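Local coordinates for protein sialidase B (Streptococcus pneumoniae TIGR4, PDB 4XJA) that hydrolyses alpha-(2->3)-, alpha-(2->6)- and alpha-(2->8)-glycosidic linkages of terminal sialic acids in oligosaccharides, glycoproteins and glycolipids, at residues 202-207 against 642-647; 256-261 against 285-290; 502-507 against 514-519. The protein carries 1 engineered substitution. All blocks are in the same frame, centred on the assembly; numbering follows the deposited sequence.

Contact 1. Residues 202-207 against 642-647; sequences QANYFR and HLSNVV. With SFJ ((2R,3R,4R,5R,6R)-5-acetamido-2,3-difluoro-4-hydroxy-6-[(1R,2R)-1,2,3-trihydroxypropyl]tetrahydro-2H-pyran-2-carboxylic acid), chain F; DMS (dimethyl sulfoxide), chain D.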
loop_
_atom_site.group_PDB
_atom_site.type_symbol
_atom_site.label_atom_id
_atom_site.label_comp_id
_atom_site.label_asym_id
_atom_site.label_seq_id
_atom_site.Cartn_x
_atom_site.Cartn_y
_atom_site.Cartn_z
ATOM N N GLN A 202 -7.339 3.373 11.970
ATOM C CA GLN A 202 -8.462 4.124 11.393
ATOM C C GLN A 202 -8.146 4.797 10.048
ATOM O O GLN A 202 -8.830 5.734 9.631
ATOM C CB GLN A 202 -9.058 5.095 12.414
ATOM C CG GLN A 202 -9.748 4.327 13.575
ATOM C CD GLN A 202 -11.003 3.584 13.115
ATOM O OE1 GLN A 202 -11.886 4.166 12.484
ATOM N NE2 GLN A 202 -11.082 2.297 13.424
ATOM N N ALA A 203 -7.126 4.290 9.361
ATOM C CA ALA A 203 -6.853 4.709 7.985
ATOM C C ALA A 203 -7.625 3.778 7.067
ATOM O O ALA A 203 -7.630 2.561 7.275
ATOM C CB ALA A 203 -5.372 4.634 7.685
ATOM N N ASN A 204 -8.273 4.334 6.050
ATOM C CA ASN A 204 -9.051 3.505 5.146
ATOM C C ASN A 204 -8.158 2.929 4.055
ATOM O O ASN A 204 -8.580 2.059 3.290
ATOM C CB ASN A 204 -10.210 4.309 4.550
ATOM C CG ASN A 204 -11.326 3.418 4.024
ATOM O OD1 ASN A 204 -11.461 2.269 4.449
ATOM N ND2 ASN A 204 -12.125 3.938 3.087
ATOM N N TYR A 205 -6.906 3.393 4.009
ATOM C CA TYR A 205 -5.981 3.023 2.928
ATOM C C TYR A 205 -4.583 2.730 3.439
ATOM O O TYR A 205 -4.166 3.276 4.456
ATOM C CB TYR A 205 -5.913 4.147 1.882
ATOM C CG TYR A 205 -7.290 4.578 1.462
ATOM C CD1 TYR A 205 -8.001 3.847 0.528
ATOM C CD2 TYR A 205 -7.908 5.661 2.054
ATOM C CE1 TYR A 205 -9.284 4.203 0.165
ATOM C CE2 TYR A 205 -9.198 6.033 1.698
ATOM C CZ TYR A 205 -9.873 5.296 0.757
ATOM O OH TYR A 205 -11.153 5.658 0.400
ATOM N N PHE A 206 -3.858 1.879 2.715
ATOM C CA PHE A 206 -2.493 1.520 3.091
ATOM C C PHE A 206 -1.631 1.394 1.845
ATOM O O PHE A 206 -2.107 0.949 0.802
ATOM C CB PHE A 206 -2.494 0.195 3.873
ATOM C CG PHE A 206 -3.296 0.250 5.153
ATOM C CD1 PHE A 206 -2.723 0.726 6.332
ATOM C CD2 PHE A 206 -4.615 -0.171 5.175
ATOM C CE1 PHE A 206 -3.466 0.797 7.514
ATOM C CE2 PHE A 206 -5.366 -0.117 6.353
ATOM C CZ PHE A 206 -4.793 0.374 7.520
ATOM N N ARG A 207 -0.367 1.792 1.957
ATOM C CA ARG A 207 0.602 1.567 0.895
ATOM C C ARG A 207 1.976 1.389 1.515
ATOM O O ARG A 207 2.174 1.684 2.688
ATOM C CB ARG A 207 0.640 2.753 -0.077
ATOM C CG ARG A 207 -0.455 2.783 -1.166
ATOM C CD ARG A 207 0.053 3.552 -2.408
ATOM N NE ARG A 207 1.276 2.950 -2.936
ATOM C CZ ARG A 207 2.045 3.487 -3.883
ATOM N NH1 ARG A 207 1.727 4.659 -4.437
ATOM N NH2 ARG A 207 3.136 2.842 -4.283
ATOM N N HIS A 642 -7.341 4.950 -4.349
ATOM C CA HIS A 642 -8.267 4.897 -3.224
ATOM C C HIS A 642 -9.039 3.583 -3.153
ATOM O O HIS A 642 -10.272 3.580 -3.071
ATOM C CB HIS A 642 -9.236 6.089 -3.287
ATOM C CG HIS A 642 -8.605 7.357 -3.719
ATOM N ND1 HIS A 642 -7.342 7.773 -3.275
ATOM C CD2 HIS A 642 -8.995 8.322 -4.589
ATOM C CE1 HIS A 642 -7.029 8.902 -3.832
ATOM N NE2 HIS A 642 -8.018 9.278 -4.642
ATOM N N LEU A 643 -8.310 2.470 -3.169
ATOM C CA LEU A 643 -8.911 1.150 -2.968
ATOM C C LEU A 643 -8.567 0.647 -1.573
ATOM O O LEU A 643 -7.431 0.815 -1.110
ATOM C CB LEU A 643 -8.372 0.150 -3.991
ATOM C CG LEU A 643 -8.411 0.545 -5.465
ATOM C CD1 LEU A 643 -7.826 -0.588 -6.331
ATOM C CD2 LEU A 643 -9.846 0.837 -5.869
ATOM N N SER A 644 -9.527 0.006 -0.909
ATOM C CA SER A 644 -9.282 -0.501 0.435
ATOM C C SER A 644 -8.946 -1.986 0.436
ATOM O O SER A 644 -9.477 -2.750 -0.366
ATOM C CB SER A 644 -10.489 -0.230 1.334
ATOM O OG SER A 644 -10.598 1.162 1.585
ATOM N N ASN A 645 -8.076 -2.385 1.363
ATOM C CA ASN A 645 -7.770 -3.791 1.595
ATOM C C ASN A 645 -7.199 -4.487 0.376
ATOM O O ASN A 645 -7.573 -5.611 0.052
ATOM C CB ASN A 645 -8.987 -4.536 2.153
ATOM C CG ASN A 645 -9.398 -4.028 3.523
ATOM O OD1 ASN A 645 -8.675 -3.248 4.150
ATOM N ND2 ASN A 645 -10.552 -4.484 4.007
ATOM N N VAL A 646 -6.268 -3.801 -0.282
ATOM C CA VAL A 646 -5.532 -4.362 -1.405
ATOM C C VAL A 646 -4.082 -4.699 -1.065
ATOM O O VAL A 646 -3.411 -5.401 -1.825
ATOM C CB VAL A 646 -5.582 -3.440 -2.625
ATOM C CG1 VAL A 646 -6.970 -3.489 -3.237
ATOM C CG2 VAL A 646 -5.194 -1.983 -2.232
ATOM N N VAL A 647 -3.594 -4.201 0.069
ATOM C CA VAL A 647 -2.294 -4.647 0.567
ATOM C C VAL A 647 -2.499 -5.946 1.327
ATOM O O VAL A 647 -3.156 -5.961 2.377
ATOM C CB VAL A 647 -1.640 -3.607 1.478
ATOM C CG1 VAL A 647 -0.336 -4.162 2.056
ATOM C CG2 VAL A 647 -1.376 -2.342 0.690
HETATM C C11 SFJ F . 8.558 10.353 -0.793
HETATM C C9 SFJ F . 7.651 10.367 -7.023
HETATM C C10 SFJ F . 7.532 9.906 -1.835
HETATM C C1 SFJ F . 5.299 5.482 -6.399
HETATM C C7 SFJ F . 6.440 9.456 -5.173
HETATM C C4 SFJ F . 6.113 6.578 -2.676
HETATM C C3 SFJ F . 5.129 5.997 -3.769
HETATM C C5 SFJ F . 6.510 8.025 -3.050
HETATM C C6 SFJ F . 7.011 8.145 -4.483
HETATM C C2 SFJ F . 5.523 6.557 -5.289
HETATM N N5 SFJ F . 7.485 8.589 -2.130
HETATM O O10 SFJ F . 6.784 10.720 -2.316
HETATM O O9 SFJ F . 7.464 11.613 -6.428
HETATM O O1A SFJ F . 6.097 5.452 -7.344
HETATM O O8 SFJ F . 6.576 8.381 -7.426
HETATM O O7 SFJ F . 5.158 9.939 -4.751
HETATM O O4 SFJ F . 5.650 6.496 -1.399
HETATM O O6 SFJ F . 6.821 6.998 -5.245
HETATM F FAI SFJ F . 4.142 6.273 -3.485
HETATM F FAJ SFJ F . 4.795 7.452 -5.777
HETATM O O1B SFJ F . 4.268 4.828 -6.240
HETATM C C8 SFJ F . 6.455 9.577 -6.730
HETATM S S DMS D . -13.357 0.779 -1.632
HETATM O O DMS D . -12.140 -0.101 -1.768
HETATM C C1 DMS D . -14.363 0.098 -0.289
HETATM C C2 DMS D . -12.842 2.328 -0.853
HETATM O O HOH W 1 -7.574 -0.506 3.340
HETATM O O HOH W 2 -12.295 5.202 -1.789
HETATM O O HOH W 3 -5.159 0.575 0.323
#
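The innermost strand of the first propeller blade, 205-213, starts where Asn204 and Tyr205 meet His642 and Ser644 of the loop 642-647. Ser644 OG donates to Asn204 O at 2.8 Å, arriving tilted 23° from the carbonyl plane. Its first torsion (-70°) sets OG beside its own backbone N and turns it to that carbonyl. Water 1 donates to the same oxygen and accepts from Asn645 N, so two donors hold Asn204 O. The Tyr205 ring has Asn204 CB over one face, toward the rim. Leu643 O lies at the ring edge, 3.5 Å from Tyr205 CD1. Tyr205 OH donates to water 2, which passes the bond on to His642 O; the same hydroxyl is hydrogen-bonded to Trp270 N. Water 3 links Phe206 N to Leu643 O. Val647 CG2 rests 3.4 Å from Phe206 O. The CB of Arg207 points away from the loop; NH1 and NH2 both donate to O1B of the bound sialic acid analogue SFJ, at 3.1 and 3.0 Å. Its NE forms a salt bridge with Glu631. Strand 219-226 pairs with Tyr205 and Arg207, Val647 packs on strands 219-226 and 626-631, and Leu643 and Val646 touch Arg91 of strand 85-91.

Contact 2. Residues 256-261 against 285-290; sequences FAMKFN and ASFIDS. With SFJ ((2R,3R,4R,5R,6R)-5-acetamido-2,3-difluoro-4-hydroxy-6-[(1R,2R)-1,2,3-trihydroxypropyl]tetrahydro-2H-pyran-2-carboxylic acid), chain F.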
loop_
_atom_site.group_PDB
_atom_site.type_symbol
_atom_site.label_atom_id
_atom_site.label_comp_id
_atom_site.label_asym_id
_atom_site.label_seq_id
_atom_site.Cartn_x
_atom_site.Cartn_y
_atom_site.Cartn_z
ATOM N N PHE A 256 1.066 2.712 16.200
ATOM C CA PHE A 256 1.837 3.674 15.414
ATOM C C PHE A 256 3.304 3.704 15.802
ATOM O O PHE A 256 3.644 3.740 16.985
ATOM C CB PHE A 256 1.274 5.097 15.549
ATOM C CG PHE A 256 -0.116 5.250 15.008
ATOM C CD1 PHE A 256 -0.378 5.021 13.656
ATOM C CD2 PHE A 256 -1.161 5.628 15.844
ATOM C CE1 PHE A 256 -1.665 5.146 13.152
ATOM C CE2 PHE A 256 -2.463 5.762 15.342
ATOM C CZ PHE A 256 -2.712 5.528 13.997
ATOM N N ALA A 257 4.171 3.737 14.799
ATOM C CA ALA A 257 5.595 3.974 15.047
ATOM C C ALA A 257 5.886 5.474 14.981
ATOM O O ALA A 257 6.697 5.997 15.746
ATOM C CB ALA A 257 6.441 3.222 14.051
ATOM N N MET A 258 5.219 6.155 14.047
ATOM C CA MET A 258 5.345 7.599 13.876
ATOM C C MET A 258 3.978 8.180 13.551
ATOM O O MET A 258 3.315 7.732 12.616
ATOM C CB MET A 258 6.315 7.936 12.737
ATOM C CG MET A 258 7.764 7.512 12.987
ATOM S SD MET A 258 8.894 8.193 11.748
ATOM C CE MET A 258 10.465 7.473 12.260
ATOM N N LYS A 259 3.562 9.191 14.308
ATOM C CA LYS A 259 2.267 9.805 14.052
ATOM C C LYS A 259 2.264 11.283 14.399
ATOM O O LYS A 259 3.030 11.735 15.256
ATOM C CB LYS A 259 1.141 9.050 14.779
ATOM C CG LYS A 259 1.212 9.078 16.287
ATOM C CD LYS A 259 0.088 9.928 16.870
ATOM C CE LYS A 259 -1.296 9.454 16.448
ATOM N NZ LYS A 259 -2.258 10.636 16.343
ATOM N N PHE A 260 1.416 12.026 13.692
ATOM C CA PHE A 260 1.189 13.442 13.941
ATOM C C PHE A 260 -0.275 13.612 14.368
ATOM O O PHE A 260 -1.122 12.804 13.989
ATOM C CB PHE A 260 1.438 14.239 12.653
ATOM C CG PHE A 260 2.879 14.565 12.395
ATOM C CD1 PHE A 260 3.689 15.093 13.398
ATOM C CD2 PHE A 260 3.429 14.353 11.133
ATOM C CE1 PHE A 260 5.031 15.418 13.142
ATOM C CE2 PHE A 260 4.769 14.663 10.874
ATOM C CZ PHE A 260 5.565 15.206 11.878
ATOM N N ASN A 261 -0.573 14.654 15.141
ATOM C CA ASN A 261 -1.933 14.844 15.661
ATOM C C ASN A 261 -2.621 16.107 15.151
ATOM O O ASN A 261 -3.733 16.432 15.607
ATOM C CB ASN A 261 -1.941 14.887 17.202
ATOM C CG ASN A 261 -1.290 13.675 17.834
ATOM O OD1 ASN A 261 -1.707 12.544 17.608
ATOM N ND2 ASN A 261 -0.254 13.912 18.633
ATOM N N ALA A 285 0.622 17.570 8.341
ATOM C CA ALA A 285 1.968 17.015 8.296
ATOM C C ALA A 285 1.840 15.512 8.079
ATOM O O ALA A 285 0.768 14.937 8.313
ATOM C CB ALA A 285 2.714 17.324 9.585
ATOM N N SER A 286 2.908 14.864 7.620
ATOM C CA SER A 286 2.833 13.422 7.361
ATOM C C SER A 286 4.183 12.716 7.439
ATOM O O SER A 286 5.237 13.361 7.426
ATOM C CB SER A 286 2.177 13.141 6.007
ATOM O OG SER A 286 2.877 13.778 4.948
ATOM N N PHE A 287 4.131 11.386 7.531
ATOM C CA PHE A 287 5.303 10.518 7.396
ATOM C C PHE A 287 5.098 9.674 6.148
ATOM O O PHE A 287 3.969 9.425 5.766
ATOM C CB PHE A 287 5.414 9.593 8.614
ATOM C CG PHE A 287 5.619 10.327 9.909
ATOM C CD1 PHE A 287 6.890 10.692 10.318
ATOM C CD2 PHE A 287 4.537 10.664 10.705
ATOM C CE1 PHE A 287 7.084 11.379 11.511
ATOM C CE2 PHE A 287 4.716 11.340 11.897
ATOM C CZ PHE A 287 5.990 11.698 12.302
ATOM N N ILE A 288 6.171 9.235 5.499
ATOM C CA ILE A 288 6.001 8.442 4.281
ATOM C C ILE A 288 7.253 7.626 3.987
ATOM O O ILE A 288 8.364 8.106 4.217
ATOM C CB ILE A 288 5.599 9.358 3.078
ATOM C CG1 ILE A 288 5.433 8.566 1.783
ATOM C CG2 ILE A 288 6.592 10.515 2.890
ATOM C CD1 ILE A 288 4.822 9.407 0.678
ATOM N N ASP A 289 7.060 6.391 3.516
ATOM C CA ASP A 289 8.150 5.485 3.131
ATOM C C ASP A 289 9.022 5.052 4.313
ATOM O O ASP A 289 10.033 5.688 4.611
ATOM C CB ASP A 289 9.033 6.105 2.035
ATOM C CG ASP A 289 8.296 6.296 0.715
ATOM O OD1 ASP A 289 7.163 5.792 0.583
ATOM O OD2 ASP A 289 8.867 6.936 -0.200
ATOM N N SER A 290 8.640 3.965 4.974
ATOM C CA SER A 290 9.387 3.486 6.129
ATOM C C SER A 290 10.308 2.329 5.765
ATOM O O SER A 290 10.163 1.695 4.713
ATOM C CB SER A 290 8.449 3.072 7.282
ATOM O OG SER A 290 7.501 2.081 6.896
HETATM C C11 SFJ F . 8.558 10.353 -0.793
HETATM C C9 SFJ F . 7.651 10.367 -7.023
HETATM C C10 SFJ F . 7.532 9.906 -1.835
HETATM C C1 SFJ F . 5.299 5.482 -6.399
HETATM C C7 SFJ F . 6.440 9.456 -5.173
HETATM C C4 SFJ F . 6.113 6.578 -2.676
HETATM C C3 SFJ F . 5.129 5.997 -3.769
HETATM C C5 SFJ F . 6.510 8.025 -3.050
HETATM C C6 SFJ F . 7.011 8.145 -4.483
HETATM C C2 SFJ F . 5.523 6.557 -5.289
HETATM N N5 SFJ F . 7.485 8.589 -2.130
HETATM O O10 SFJ F . 6.784 10.720 -2.316
HETATM O O9 SFJ F . 7.464 11.613 -6.428
HETATM O O1A SFJ F . 6.097 5.452 -7.344
HETATM O O8 SFJ F . 6.576 8.381 -7.426
HETATM O O7 SFJ F . 5.158 9.939 -4.751
HETATM O O4 SFJ F . 5.650 6.496 -1.399
HETATM O O6 SFJ F . 6.821 6.998 -5.245
HETATM F FAI SFJ F . 4.142 6.273 -3.485
HETATM F FAJ SFJ F . 4.795 7.452 -5.777
HETATM O O1B SFJ F . 4.268 4.828 -6.240
HETATM C C8 SFJ F . 6.455 9.577 -6.730
#
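Asp289 OD1 accepts a 2.6 Å hydrogen bond from O4 of the bound analogue SFJ, two residues beyond Phe287, whose ring packs against Met258 and Phe260. The other carboxylate oxygen, Asp289 OD2, takes N5 of SFJ at 2.9 Å. One carboxylate thus reads both the 4-hydroxyl and the acetamido N-H. Asp289 N is in turn bonded to Asp224. The Phe287 ring is clasped on both faces. Met258 CB sits above the ring centre, 3.5 Å from the centroid and only 3° off the normal, a CH-pi contact. The Met258 chain runs on extended, and SD passes obliquely 3.5 Å from Phe287 CD1, a Met-aromatic contact. On the opposite face lies Phe260 in an offset stack, centroids 4.3 Å apart and planes at 16°. Phe260 CG stands beside its backbone N (chi1 -83°), which lays the ring between two neighbours. Ala285 CB covers its second face, 3.8 Å from the centroid. Phe436 meets Phe287 edge-to-face, and Val307 of strand 301-308 touches both phenylalanines. A classic beta bulge, with Ala257 and Met258 opposite Ile239, marks the corner where the chain leaves strand 255-256. The result is an apolar seam between the outer edge of one propeller blade and strand 286-294 of the next, as in the six-bladed sialidase fold.

Contact 3. Residues 502-507 against 514-519; sequences AEAQMV and IRTFFR. With SFJ ((2R,3R,4R,5R,6R)-5-acetamido-2,3-difluoro-4-hydroxy-6-[(1R,2R)-1,2,3-trihydroxypropyl]tetrahydro-2H-pyran-2-carboxylic acid), chain F.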
loop_
_atom_site.group_PDB
_atom_site.type_symbol
_atom_site.label_atom_id
_atom_site.label_comp_id
_atom_site.label_asym_id
_atom_site.label_seq_id
_atom_site.Cartn_x
_atom_site.Cartn_y
_atom_site.Cartn_z
ATOM N N ALA A 502 14.839 6.219 -7.277
ATOM C CA ALA A 502 15.777 5.100 -7.284
ATOM C C ALA A 502 15.673 4.292 -6.004
ATOM O O ALA A 502 16.650 4.176 -5.249
ATOM C CB ALA A 502 17.208 5.595 -7.489
ATOM N N GLU A 503 14.487 3.734 -5.771
ATOM C CA GLU A 503 14.235 2.923 -4.582
ATOM C C GLU A 503 15.098 1.670 -4.647
ATOM O O GLU A 503 15.051 0.912 -5.624
ATOM C CB GLU A 503 12.739 2.585 -4.467
ATOM C CG GLU A 503 11.847 3.829 -4.215
ATOM C CD GLU A 503 10.393 3.616 -4.602
ATOM O OE1 GLU A 503 9.499 4.332 -4.070
ATOM O OE2 GLU A 503 10.135 2.736 -5.449
ATOM N N ALA A 504 15.887 1.462 -3.593
ATOM C CA ALA A 504 16.949 0.462 -3.594
ATOM C C ALA A 504 16.816 -0.453 -2.385
ATOM O O ALA A 504 16.494 0.013 -1.284
ATOM C CB ALA A 504 18.311 1.142 -3.578
ATOM N N GLN A 505 17.072 -1.745 -2.589
ATOM C CA GLN A 505 17.122 -2.701 -1.483
ATOM C C GLN A 505 18.382 -3.545 -1.587
ATOM O O GLN A 505 18.825 -3.868 -2.692
ATOM C CB GLN A 505 15.873 -3.586 -1.479
ATOM C CG GLN A 505 14.624 -2.846 -1.018
ATOM C CD GLN A 505 14.671 -2.506 0.454
ATOM O OE1 GLN A 505 14.209 -3.287 1.296
ATOM N NE2 GLN A 505 15.238 -1.339 0.782
ATOM N N MET A 506 18.942 -3.912 -0.437
ATOM C CA MET A 506 20.244 -4.562 -0.389
ATOM C C MET A 506 20.189 -6.005 0.132
ATOM O O MET A 506 19.305 -6.369 0.914
ATOM C CB MET A 506 21.169 -3.753 0.525
ATOM C CG MET A 506 21.262 -2.256 0.186
ATOM S SD MET A 506 21.999 -1.340 1.545
ATOM C CE MET A 506 20.564 -1.149 2.600
ATOM N N VAL A 507 21.145 -6.819 -0.314
ATOM C CA VAL A 507 21.377 -8.144 0.268
ATOM C C VAL A 507 22.865 -8.286 0.514
ATOM O O VAL A 507 23.675 -7.727 -0.234
ATOM C CB VAL A 507 20.877 -9.292 -0.637
ATOM C CG1 VAL A 507 19.384 -9.149 -0.887
ATOM C CG2 VAL A 507 21.649 -9.326 -1.972
ATOM N N ILE A 514 27.961 -6.472 -0.465
ATOM C CA ILE A 514 26.571 -6.029 -0.544
ATOM C C ILE A 514 26.170 -5.780 -1.987
ATOM O O ILE A 514 26.845 -5.030 -2.702
ATOM C CB ILE A 514 26.360 -4.713 0.237
ATOM C CG1 ILE A 514 26.832 -4.866 1.680
ATOM C CG2 ILE A 514 24.875 -4.290 0.244
ATOM C CD1 ILE A 514 26.907 -3.535 2.415
ATOM N N ARG A 515 25.077 -6.395 -2.425
ATOM C CA ARG A 515 24.520 -6.035 -3.724
ATOM C C ARG A 515 23.228 -5.281 -3.504
ATOM O O ARG A 515 22.372 -5.689 -2.718
ATOM C CB ARG A 515 24.280 -7.240 -4.634
ATOM C CG ARG A 515 23.639 -6.815 -5.991
ATOM C CD ARG A 515 24.054 -7.732 -7.101
ATOM N NE ARG A 515 25.512 -7.820 -7.159
ATOM C CZ ARG A 515 26.168 -8.846 -7.681
ATOM N NH1 ARG A 515 25.492 -9.861 -8.203
ATOM N NH2 ARG A 515 27.493 -8.860 -7.673
ATOM N N THR A 516 23.112 -4.156 -4.189
ATOM C CA THR A 516 21.929 -3.333 -4.084
ATOM C C THR A 516 21.163 -3.429 -5.384
ATOM O O THR A 516 21.727 -3.193 -6.455
ATOM C CB THR A 516 22.314 -1.878 -3.840
ATOM O OG1 THR A 516 23.114 -1.801 -2.648
ATOM C CG2 THR A 516 21.060 -1.018 -3.661
ATOM N N PHE A 517 19.879 -3.765 -5.288
ATOM C CA PHE A 517 18.989 -3.791 -6.448
ATOM C C PHE A 517 18.077 -2.556 -6.423
ATOM O O PHE A 517 17.466 -2.252 -5.396
ATOM C CB PHE A 517 18.145 -5.079 -6.427
ATOM C CG PHE A 517 18.961 -6.338 -6.496
ATOM C CD1 PHE A 517 19.426 -6.810 -7.717
ATOM C CD2 PHE A 517 19.278 -7.043 -5.343
ATOM C CE1 PHE A 517 20.185 -7.974 -7.792
ATOM C CE2 PHE A 517 20.042 -8.206 -5.407
ATOM C CZ PHE A 517 20.497 -8.671 -6.638
ATOM N N PHE A 518 17.980 -1.834 -7.536
ATOM C CA PHE A 518 17.201 -0.604 -7.519
ATOM C C PHE A 518 16.372 -0.281 -8.752
ATOM O O PHE A 518 16.666 -0.724 -9.873
ATOM C CB PHE A 518 18.039 0.614 -7.070
ATOM C CG PHE A 518 19.194 0.954 -7.972
ATOM C CD1 PHE A 518 20.364 0.206 -7.943
ATOM C CD2 PHE A 518 19.128 2.059 -8.818
ATOM C CE1 PHE A 518 21.445 0.546 -8.755
ATOM C CE2 PHE A 518 20.191 2.392 -9.635
ATOM C CZ PHE A 518 21.350 1.636 -9.604
ATOM N N ARG A 519 15.312 0.488 -8.495
ATOM C CA ARG A 519 14.402 1.009 -9.514
ATOM C C ARG A 519 15.086 2.102 -10.320
ATOM O O ARG A 519 15.853 2.903 -9.776
ATOM C CB ARG A 519 13.166 1.590 -8.809
ATOM C CG ARG A 519 12.125 2.287 -9.685
ATOM C CD ARG A 519 11.038 2.850 -8.780
ATOM N NE ARG A 519 10.123 3.766 -9.458
ATOM C CZ ARG A 519 9.034 4.267 -8.890
ATOM N NH1 ARG A 519 8.722 3.931 -7.642
ATOM N NH2 ARG A 519 8.258 5.097 -9.574
HETATM C C11 SFJ F . 8.558 10.353 -0.793
HETATM C C9 SFJ F . 7.651 10.367 -7.023
HETATM C C10 SFJ F . 7.532 9.906 -1.835
HETATM C C1 SFJ F . 5.299 5.482 -6.399
HETATM C C7 SFJ F . 6.440 9.456 -5.173
HETATM C C4 SFJ F . 6.113 6.578 -2.676
HETATM C C3 SFJ F . 5.129 5.997 -3.769
HETATM C C5 SFJ F . 6.510 8.025 -3.050
HETATM C C6 SFJ F . 7.011 8.145 -4.483
HETATM C C2 SFJ F . 5.523 6.557 -5.289
HETATM N N5 SFJ F . 7.485 8.589 -2.130
HETATM O O10 SFJ F . 6.784 10.720 -2.316
HETATM O O9 SFJ F . 7.464 11.613 -6.428
HETATM O O1A SFJ F . 6.097 5.452 -7.344
HETATM O O8 SFJ F . 6.576 8.381 -7.426
HETATM O O7 SFJ F . 5.158 9.939 -4.751
HETATM O O4 SFJ F . 5.650 6.496 -1.399
HETATM O O6 SFJ F . 6.821 6.998 -5.245
HETATM F FAI SFJ F . 4.142 6.273 -3.485
HETATM F FAJ SFJ F . 4.795 7.452 -5.777
HETATM O O1B SFJ F . 4.268 4.828 -6.240
HETATM C C8 SFJ F . 6.455 9.577 -6.730
#
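The Arg519 guanidinium is met edge-on by two oxygens, Glu503 OE2 and O1A of the bound analogue SFJ. Further along the same strand, the Phe517 ring has Arg515 CG over one face, toward the rim, and Val507 CG2 of the partner strand at its edge, 4.0 Å from Phe517 CE2. Arg519 NH1 donates to Glu503 OE2 at 2.9 Å in a salt bridge. It meets that oxygen from above the carboxylate plane, and the carboxylate and guanidinium planes are 71° apart. NH1 and NH2 of Arg519 also reach SFJ O1A, at 3.0 and 3.1 Å. With CG turned away from the backbone N (chi1 176°) and the chain straight to NE, Arg519 runs alongside Glu503 and brings its guanidinium to the ligand. Tyr551 O takes its NE. Arg519 N donates to Glu503 O at 2.9 Å, joining the same two residues through the backbone. Further out, Gln505-Phe517 and Val507-Arg515 are hydrogen-bonded antiparallel pairs. The non-hydrogen-bonded pairs Ala504-Phe518 and Met506-Thr516 alternate with them. Packing is tight where Ala504 CB meets Thr516 CG2 at 3.5 Å. Arg519 O is buried with no polar partner, but Ala502 CA approaches it at 3.3 Å. Glu503 OE1 is hydrogen-bonded to Tyr615 OH. With one oxygen on the arginine and one on the tyrosine, the Glu503 carboxylate is held fast, consistent with the glutamate-tyrosine nucleophile pair of sialidases.

All three contacts send a residue to the ligand SFJ, from different blades of the propeller. Contact 1 brings Arg207 to one carboxylate oxygen, and contact 3 brings Arg519 to the other. With Arg581 they form the arginine triad familiar from sialidases. Contact 2 supplies Asp289 to the 4-hydroxyl and the acetamido N-H. The centres of contacts 1 and 2, 1 and 3, and 2 and 3 are about 16, 26 and 24 Å apart. No two contacts touch: nearest atoms are about 5 Å apart for 1 and 2 and for 2 and 3, and about 7 Å for 1 and 3. The side chain of Tyr615, the probable nucleophile, is about 3 Å from that of Arg207 and about 2 Å from that of Glu503.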